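Local coordinates for fibronectin type III domain-containing protein (Simiduia agarivorans, PDB 6P2K) that probably hydrolyses xyloglucan or related beta-glucans as a family 74 glycoside hydrolase built from beta-propeller blades, and binds zinc ions, at residues L81-N86 and A92-T97; A64-P67 and I73-G76; A574-P577 and V583-S586; Y531-V536 and W605-V610. All coordinates share one frame; numbering follows the deposited sequence.

Contact 1 of 4, residues L81-N86 and A92-T97; sequences LHISTN and ALVPET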
# COMPACT_ATOMS: atom_id res chain seq x y z
N LEU B 81 14.40 53.11 -34.12
CA LEU B 81 14.42 52.16 -35.22
C LEU B 81 15.83 51.64 -35.47
O LEU B 81 16.81 52.38 -35.36
CB LEU B 81 13.87 52.83 -36.48
CG LEU B 81 13.33 51.98 -37.63
CD1 LEU B 81 12.06 51.25 -37.22
CD2 LEU B 81 13.07 52.88 -38.83
N HIS B 82 15.93 50.35 -35.78
CA HIS B 82 17.16 49.74 -36.27
C HIS B 82 16.94 49.26 -37.70
O HIS B 82 15.81 48.97 -38.11
CB HIS B 82 17.59 48.55 -35.39
CG HIS B 82 17.95 48.92 -33.99
ND1 HIS B 82 17.05 49.48 -33.11
CD2 HIS B 82 19.11 48.80 -33.31
CE1 HIS B 82 17.64 49.69 -31.95
NE2 HIS B 82 18.89 49.29 -32.04
N ILE B 83 18.03 49.17 -38.45
CA ILE B 83 17.97 48.70 -39.83
C ILE B 83 19.02 47.62 -40.04
O ILE B 83 20.18 47.78 -39.63
CB ILE B 83 18.14 49.85 -40.84
CG1 ILE B 83 17.95 49.34 -42.28
CG2 ILE B 83 19.49 50.55 -40.67
CD1 ILE B 83 18.07 50.42 -43.33
N SER B 84 18.61 46.51 -40.63
CA SER B 84 19.51 45.45 -41.07
C SER B 84 19.45 45.34 -42.58
O SER B 84 18.38 45.43 -43.18
CB SER B 84 19.13 44.11 -40.44
OG SER B 84 19.98 43.08 -40.92
N THR B 85 20.62 45.15 -43.20
CA THR B 85 20.70 44.89 -44.62
C THR B 85 21.19 43.48 -44.93
O THR B 85 21.28 43.12 -46.11
CB THR B 85 21.62 45.92 -45.30
OG1 THR B 85 22.93 45.84 -44.72
CG2 THR B 85 21.08 47.32 -45.12
N ASN B 86 21.47 42.67 -43.92
CA ASN B 86 21.93 41.30 -44.11
C ASN B 86 20.93 40.29 -43.54
O ASN B 86 21.33 39.25 -43.02
CB ASN B 86 23.32 41.09 -43.50
CG ASN B 86 23.39 41.51 -42.04
OD1 ASN B 86 22.37 41.67 -41.37
ND2 ASN B 86 24.61 41.70 -41.55
N ALA B 92 22.01 48.31 -37.35
CA ALA B 92 22.51 49.65 -37.09
C ALA B 92 21.34 50.52 -36.68
O ALA B 92 20.23 50.40 -37.22
CB ALA B 92 23.20 50.25 -38.32
N LEU B 93 21.57 51.41 -35.71
CA LEU B 93 20.50 52.25 -35.21
C LEU B 93 20.31 53.46 -36.12
O LEU B 93 21.28 54.12 -36.51
CB LEU B 93 20.80 52.69 -33.78
CG LEU B 93 19.85 53.73 -33.20
CD1 LEU B 93 18.57 53.07 -32.70
CD2 LEU B 93 20.60 54.36 -32.06
N VAL B 94 19.05 53.73 -36.48
CA VAL B 94 18.71 54.85 -37.35
C VAL B 94 18.89 56.14 -36.57
O VAL B 94 18.24 56.33 -35.53
CB VAL B 94 17.29 54.70 -37.90
CG1 VAL B 94 16.93 55.90 -38.78
CG2 VAL B 94 17.15 53.41 -38.69
N PRO B 95 19.74 57.07 -37.03
CA PRO B 95 20.07 58.23 -36.20
C PRO B 95 18.90 59.18 -35.98
O PRO B 95 18.82 59.81 -34.92
CB PRO B 95 21.21 58.91 -36.97
CG PRO B 95 21.70 57.88 -37.94
CD PRO B 95 20.50 57.06 -38.29
N GLU B 96 18.00 59.32 -36.96
CA GLU B 96 16.89 60.25 -36.80
C GLU B 96 15.90 59.79 -35.74
O GLU B 96 15.19 60.61 -35.15
CB GLU B 96 16.18 60.46 -38.13
CG GLU B 96 17.06 61.08 -39.21
CD GLU B 96 17.51 60.06 -40.24
OE1 GLU B 96 17.43 60.38 -41.44
OE2 GLU B 96 17.93 58.95 -39.85
N THR B 97 15.84 58.48 -35.48
CA THR B 97 14.91 57.93 -34.51
C THR B 97 15.57 57.60 -33.18
O THR B 97 14.96 56.91 -32.35
CB THR B 97 14.24 56.68 -35.08
OG1 THR B 97 15.20 55.62 -35.20
CG2 THR B 97 13.64 56.97 -36.45
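With chi1 at 69°, Thr97 keeps OG1 between its own backbone N and carbonyl carbon, which places the hydroxyl within reach of Leu81 N, while Leu93, its CG anti to the backbone N (chi1 172°), swings CD1 over one face of the His82 ring. Thr97 OG1 receives a hydrogen bond from Leu81 N at 2.8 Å and donates its own to Val94 O at 3.1 Å. Thr97 N reaches that same oxygen from the same face of its plane, so Val94 O is held twice. The frame is the antiparallel hairpin of strands 80-84 and 92-93 in a four-stranded propeller blade. Ile83 and Ala92 are a hydrogen-bonded pair, with Ile83 N 2.8 Å from Ala92 O, and Val94 N continues the pattern onto Leu81 O, also at 2.8 Å. His82 and Leu93 form the non-hydrogen-bonded pair; Leu93 CD1 sits 3.9 Å from the imidazole centroid and 23° off the ring normal, a CH-pi contact. Leu81 CB lies 4.0 Å from Val94 CG2, the two side chains side by side. With the hydroxyl gone, as in an alanine here, Leu81 N is likely to lose its acceptor and Val94 O one of its two donors. Because His82 NE2 takes a hydrogen bond from Val56 N and ND1 makes a weak one to Gly80 O, the ring that Leu93 covers is probably neutral, with its proton on ND1.

Contact 2 of 4, residues A64-P67 and I73-G76; sequences AVTP and IFVG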
# COMPACT_ATOMS: atom_id res chain seq x y z
N ALA B 64 9.53 44.60 -39.35
CA ALA B 64 8.98 44.64 -40.70
C ALA B 64 10.06 44.25 -41.70
O ALA B 64 11.18 44.75 -41.63
CB ALA B 64 8.41 46.02 -41.04
N VAL B 65 9.71 43.37 -42.63
CA VAL B 65 10.59 42.97 -43.72
C VAL B 65 10.17 43.72 -44.97
O VAL B 65 8.98 43.85 -45.26
CB VAL B 65 10.54 41.44 -43.94
CG1 VAL B 65 11.69 41.00 -44.83
CG2 VAL B 65 10.58 40.71 -42.61
N THR B 66 11.15 44.21 -45.72
CA THR B 66 10.84 45.01 -46.90
C THR B 66 10.22 44.14 -47.98
O THR B 66 10.78 43.09 -48.33
CB THR B 66 12.08 45.70 -47.44
OG1 THR B 66 13.08 44.71 -47.74
CG2 THR B 66 12.63 46.69 -46.43
N PRO B 67 9.07 44.53 -48.53
CA PRO B 67 8.55 43.83 -49.71
C PRO B 67 9.57 43.84 -50.85
O PRO B 67 10.08 44.89 -51.23
CB PRO B 67 7.30 44.64 -50.07
CG PRO B 67 6.87 45.25 -48.77
CD PRO B 67 8.14 45.55 -48.03
N ILE B 73 15.49 44.60 -43.14
CA ILE B 73 14.54 44.43 -42.05
C ILE B 73 14.61 45.64 -41.14
O ILE B 73 15.70 46.09 -40.78
CB ILE B 73 14.82 43.14 -41.26
CG1 ILE B 73 14.59 41.92 -42.15
CG2 ILE B 73 13.95 43.07 -40.01
CD1 ILE B 73 15.45 40.75 -41.77
N PHE B 74 13.44 46.15 -40.75
CA PHE B 74 13.35 47.25 -39.80
C PHE B 74 12.82 46.74 -38.47
O PHE B 74 11.89 45.92 -38.43
CB PHE B 74 12.44 48.36 -40.34
CG PHE B 74 12.98 49.05 -41.56
CD1 PHE B 74 13.84 50.12 -41.44
CD2 PHE B 74 12.63 48.61 -42.82
CE1 PHE B 74 14.35 50.76 -42.56
CE2 PHE B 74 13.13 49.24 -43.95
CZ PHE B 74 13.99 50.31 -43.82
N VAL B 75 13.43 47.22 -37.39
CA VAL B 75 13.10 46.79 -36.03
C VAL B 75 12.89 48.04 -35.18
O VAL B 75 13.82 48.84 -35.01
CB VAL B 75 14.21 45.92 -35.41
CG1 VAL B 75 13.87 45.56 -33.98
CG2 VAL B 75 14.42 44.66 -36.25
N GLY B 76 11.68 48.20 -34.65
CA GLY B 76 11.36 49.32 -33.78
C GLY B 76 11.51 48.92 -32.33
O GLY B 76 10.90 47.95 -31.88
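Ala64 and Phe74 face each other as an antiparallel hydrogen-bonded pair, CA to CA 5.2 Å, in short strand segments whose axes approach to 4.8 Å with 157° between their N-to-C directions. This is the hairpin of strands 60-66 and 72-77, the first two strands of a four-stranded propeller blade. Two backbone bonds close the pair: Phe74 N to Ala64 O at 2.8 Å and Ala64 N to Phe74 O at 2.9 Å. Ala64 O also takes a CA-H...O contact from Ile73 CA at 3.4 Å.

The side chains divide between the two faces of the sheet. On one, Val65 and Ile73 form the non-hydrogen-bonded pair and lie side by side, pointing the same way, with Val65 CG1 4.1 Å from Ile73 CG1; both also touch Tyr31 of strand 30-34, in the preceding blade. On the other, Ala64 and Phe74 point out together, and Ala64 packs on Ile105 and Phe107 of strand 102-108 in the following blade. The hairpin is therefore buried between two neighbouring blades, its apolar groups serving both interfaces. Thr66 crosses Phe74 at about a right angle. Its OG1 turns to Lys72 O, a hydrogen bond within the hairpin, and with chi1 at 57° its methyl stands anti to the carbonyl carbon, where Thr66 CG2 meets the edge of the Phe74 ring 3.6 Å from CE2.

Contact 3 of 4, residues A574-P577 and V583-S586; sequences APHP and VFFS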
# COMPACT_ATOMS: atom_id res chain seq x y z
N ALA B 574 24.51 33.46 3.47
CA ALA B 574 25.73 32.68 3.23
C ALA B 574 26.14 32.01 4.54
O ALA B 574 26.90 32.58 5.33
CB ALA B 574 26.85 33.56 2.69
N PRO B 575 25.65 30.80 4.81
CA PRO B 575 26.09 30.08 6.01
C PRO B 575 27.56 29.70 5.91
O PRO B 575 28.09 29.45 4.82
CB PRO B 575 25.19 28.83 6.03
CG PRO B 575 24.05 29.15 5.11
CD PRO B 575 24.64 30.03 4.05
N HIS B 576 28.21 29.68 7.06
CA HIS B 576 29.64 29.40 7.11
C HIS B 576 29.90 27.99 6.57
O HIS B 576 29.14 27.06 6.87
CB HIS B 576 30.14 29.53 8.55
CG HIS B 576 31.64 29.54 8.68
ND1 HIS B 576 32.41 28.41 8.48
CD2 HIS B 576 32.50 30.53 9.01
CE1 HIS B 576 33.68 28.72 8.68
NE2 HIS B 576 33.76 29.99 9.00
N PRO B 577 30.95 27.80 5.77
CA PRO B 577 31.12 26.51 5.08
C PRO B 577 31.43 25.35 6.01
O PRO B 577 31.12 24.20 5.66
CB PRO B 577 32.27 26.78 4.10
CG PRO B 577 33.00 27.95 4.67
CD PRO B 577 31.94 28.80 5.31
N VAL B 583 26.76 32.45 10.47
CA VAL B 583 26.01 32.73 9.25
C VAL B 583 26.22 34.18 8.86
O VAL B 583 26.29 35.07 9.73
CB VAL B 583 24.50 32.40 9.43
CG1 VAL B 583 23.86 33.32 10.46
CG2 VAL B 583 23.77 32.49 8.10
N PHE B 584 26.35 34.43 7.56
CA PHE B 584 26.42 35.77 7.01
C PHE B 584 25.22 36.01 6.11
O PHE B 584 24.59 35.07 5.62
CB PHE B 584 27.71 35.99 6.19
CG PHE B 584 28.97 35.57 6.90
CD1 PHE B 584 29.42 34.26 6.82
CD2 PHE B 584 29.71 36.49 7.62
CE1 PHE B 584 30.58 33.87 7.46
CE2 PHE B 584 30.87 36.11 8.26
CZ PHE B 584 31.31 34.80 8.18
N PHE B 585 24.89 37.29 5.90
CA PHE B 585 23.89 37.65 4.91
C PHE B 585 24.08 39.11 4.52
O PHE B 585 24.67 39.90 5.27
CB PHE B 585 22.46 37.38 5.40
CG PHE B 585 22.01 38.28 6.52
CD1 PHE B 585 22.32 37.99 7.84
CD2 PHE B 585 21.23 39.40 6.26
CE1 PHE B 585 21.88 38.80 8.87
CE2 PHE B 585 20.79 40.22 7.29
CZ PHE B 585 21.12 39.92 8.59
N SER B 586 23.58 39.44 3.34
CA SER B 586 23.60 40.81 2.84
C SER B 586 22.26 41.46 3.15
O SER B 586 21.22 40.98 2.68
CB SER B 586 23.89 40.85 1.34
OG SER B 586 23.05 39.95 0.64
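Ala574 N donates to Phe584 O at 2.7 Å, the shorter of two backbone bonds that join strands 567-575 and 582-588 as an antiparallel hairpin. The return bond, Phe584 N to Ala574 O, measures 2.9 Å. Both are fairly straight, with N-H...O angles of 167° and 159°. Ala574 O has a second neighbour: Phe584 CD1 comes to it at 3.4 Å, which puts the oxygen at the ring edge and in the ring plane. Further along that edge, Phe584 CE1 lies 4.2 Å from His576 CD2, the two side chains running alongside each other in the same direction. His576 ND1 is engaged by Thr578 N, a bond that should limit rotation of the imidazole. On the other sheet face, Val583 CG2, anti to its backbone N, rests 3.9 Å from Pro575 CA. One face meets the next blade, where Phe584 packs on Ala622 and Leu631 and Ala574 on Val620, of strands 618-625 and 628-634; on the other, Val583 lies against Trp605 and Phe607 of strand 605-615 in the same sheet.

Contact 4 of 4, residues Y531-V536 and W605-V610; sequences YGMYMV and WTFAQV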
# COMPACT_ATOMS: atom_id res chain seq x y z
N TYR B 531 10.78 41.13 9.29
CA TYR B 531 10.54 40.43 10.54
C TYR B 531 11.82 39.93 11.19
O TYR B 531 12.06 40.22 12.37
CB TYR B 531 9.57 39.26 10.31
CG TYR B 531 8.15 39.71 10.05
CD1 TYR B 531 7.28 39.95 11.10
CD2 TYR B 531 7.69 39.92 8.76
CE1 TYR B 531 5.98 40.37 10.88
CE2 TYR B 531 6.40 40.34 8.52
CZ TYR B 531 5.54 40.57 9.58
OH TYR B 531 4.25 40.99 9.34
N GLY B 532 12.65 39.19 10.47
CA GLY B 532 13.92 38.75 11.01
C GLY B 532 14.34 37.42 10.39
O GLY B 532 13.75 36.95 9.42
N MET B 533 15.38 36.84 10.98
CA MET B 533 15.95 35.59 10.48
C MET B 533 15.48 34.42 11.33
O MET B 533 15.47 34.48 12.56
CB MET B 533 17.47 35.64 10.47
CG MET B 533 18.08 34.44 9.75
SD MET B 533 19.84 34.63 9.39
CE MET B 533 19.78 35.59 7.89
N TYR B 534 15.10 33.33 10.65
CA TYR B 534 14.57 32.15 11.29
C TYR B 534 15.33 30.92 10.80
O TYR B 534 16.00 30.95 9.77
CB TYR B 534 13.06 32.00 11.02
CG TYR B 534 12.26 33.15 11.58
CD1 TYR B 534 12.22 34.38 10.92
CD2 TYR B 534 11.56 33.02 12.77
CE1 TYR B 534 11.51 35.44 11.44
CE2 TYR B 534 10.84 34.07 13.29
CZ TYR B 534 10.82 35.28 12.62
OH TYR B 534 10.11 36.34 13.14
N MET B 535 15.21 29.85 11.57
CA MET B 535 16.03 28.66 11.36
C MET B 535 15.16 27.42 11.52
O MET B 535 14.37 27.33 12.46
CB MET B 535 17.19 28.63 12.36
CG MET B 535 18.08 27.40 12.26
SD MET B 535 19.57 27.59 13.25
CE MET B 535 18.92 27.42 14.91
N VAL B 536 15.30 26.49 10.59
CA VAL B 536 14.82 25.12 10.77
C VAL B 536 16.03 24.30 11.21
O VAL B 536 16.94 24.05 10.43
CB VAL B 536 14.20 24.56 9.48
CG1 VAL B 536 13.88 23.08 9.66
CG2 VAL B 536 12.94 25.34 9.13
N TRP B 605 21.89 33.86 19.74
CA TRP B 605 22.69 34.37 18.63
C TRP B 605 22.99 35.85 18.85
O TRP B 605 22.16 36.59 19.37
CB TRP B 605 21.95 34.21 17.30
CG TRP B 605 21.76 32.79 16.85
CD1 TRP B 605 20.90 31.87 17.38
CD2 TRP B 605 22.44 32.13 15.78
NE1 TRP B 605 21.00 30.68 16.70
CE2 TRP B 605 21.94 30.81 15.71
CE3 TRP B 605 23.42 32.52 14.86
CZ2 TRP B 605 22.38 29.89 14.76
CZ3 TRP B 605 23.86 31.60 13.92
CH2 TRP B 605 23.34 30.30 13.88
N THR B 606 24.19 36.26 18.46
CA THR B 606 24.56 37.67 18.40
C THR B 606 24.91 38.02 16.96
O THR B 606 25.73 37.34 16.34
CB THR B 606 25.72 38.00 19.34
OG1 THR B 606 26.87 37.20 19.00
CG2 THR B 606 25.34 37.75 20.79
N PHE B 607 24.29 39.07 16.44
CA PHE B 607 24.48 39.51 15.06
C PHE B 607 25.08 40.90 15.05
O PHE B 607 24.80 41.73 15.92
CB PHE B 607 23.16 39.53 14.29
CG PHE B 607 22.73 38.19 13.77
CD1 PHE B 607 22.23 37.23 14.63
CD2 PHE B 607 22.80 37.90 12.42
CE1 PHE B 607 21.83 35.99 14.16
CE2 PHE B 607 22.40 36.66 11.94
CZ PHE B 607 21.92 35.71 12.81
N ALA B 608 25.91 41.16 14.04
CA ALA B 608 26.51 42.48 13.87
C ALA B 608 26.83 42.71 12.41
O ALA B 608 27.11 41.76 11.66
CB ALA B 608 27.77 42.64 14.72
N GLN B 609 26.78 43.97 12.00
CA GLN B 609 27.24 44.37 10.68
C GLN B 609 28.76 44.30 10.63
O GLN B 609 29.45 44.73 11.56
CB GLN B 609 26.75 45.78 10.36
CG GLN B 609 27.14 46.32 8.99
CD GLN B 609 27.00 47.83 8.92
OE1 GLN B 609 27.73 48.56 9.58
NE2 GLN B 609 26.06 48.30 8.11
N VAL B 610 29.30 43.74 9.55
CA VAL B 610 30.74 43.65 9.36
C VAL B 610 31.21 44.35 8.09
O VAL B 610 32.42 44.44 7.86
CB VAL B 610 31.24 42.19 9.38
CG1 VAL B 610 31.00 41.57 10.74
CG2 VAL B 610 30.58 41.38 8.28
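Met533 and Met535 of strand 532-536 reach across to Phe607 and Trp605 of strand 605-615, forming two Met-aromatic contacts between neighbouring propeller blades. The close part of the interface is confined to these four side chains. Met533 SD lies 4.1 Å from Phe607 CZ, and CE2 of that ring is equally near. Measured to the ring centroids, both sulfurs are 5.2 Å away, at 67° off the normal for Phe607 and 64° for the six-membered ring of Trp605. Each approach is thus oblique, and each methionine crosses its aromatic partner at about a right angle. Both methionines are extended through chi1 and chi2, which carries SD to the rings; the bend at chi3 then turns CE aside.

Everything else in the contact is loose. The backbones stay far apart: Met533 CA and Phe607 CA, the nearest pair, are 10.4 Å from each other, and no hydrogen bond links the segments. Ile557 of strand 555-559, the neighbour of strand 532-536 in its sheet, touches both aromatic side chains and shares the space between the blades, while Tyr558 meets the Phe607 ring with planes at about 45°. Thr606 and Ala608, the residues flanking Phe607, point to the outer side of their strand, away from the methionines; Thr606 is exposed, and Phe607 and Trp605 themselves are partly exposed. The methionines, by contrast, are buried, with Met533 also packed on Phe527 and Met535 on Phe525. Closest of all across the gap is the indole's benzo corner, where CZ2 of Trp605 comes within 3.9 Å of Met535 SD.

The four contacts form two local pairs. Contacts 1 and 2 share one blade, their centres 10 Å apart, and strand 72-77 binds strand 80-84 through His82 N to Val75 O at 2.7 Å. Contacts 3 and 4 are 10 Å apart, with contact 3 nested in the chain loop that contact 4 closes; Phe585 CD1 packs 3.5 Å from Met533 CE. Between the pairs, centres stand about 48 to 56 Å apart. Zinc lies near the second pair alone: Pro575 and Phe607 side chains are about 9 and 10 Å from a bound zinc ion, too far to coordinate it. The Ile73 and His82 side chains lie about 10 and 12 Å from bound polyethylene glycol.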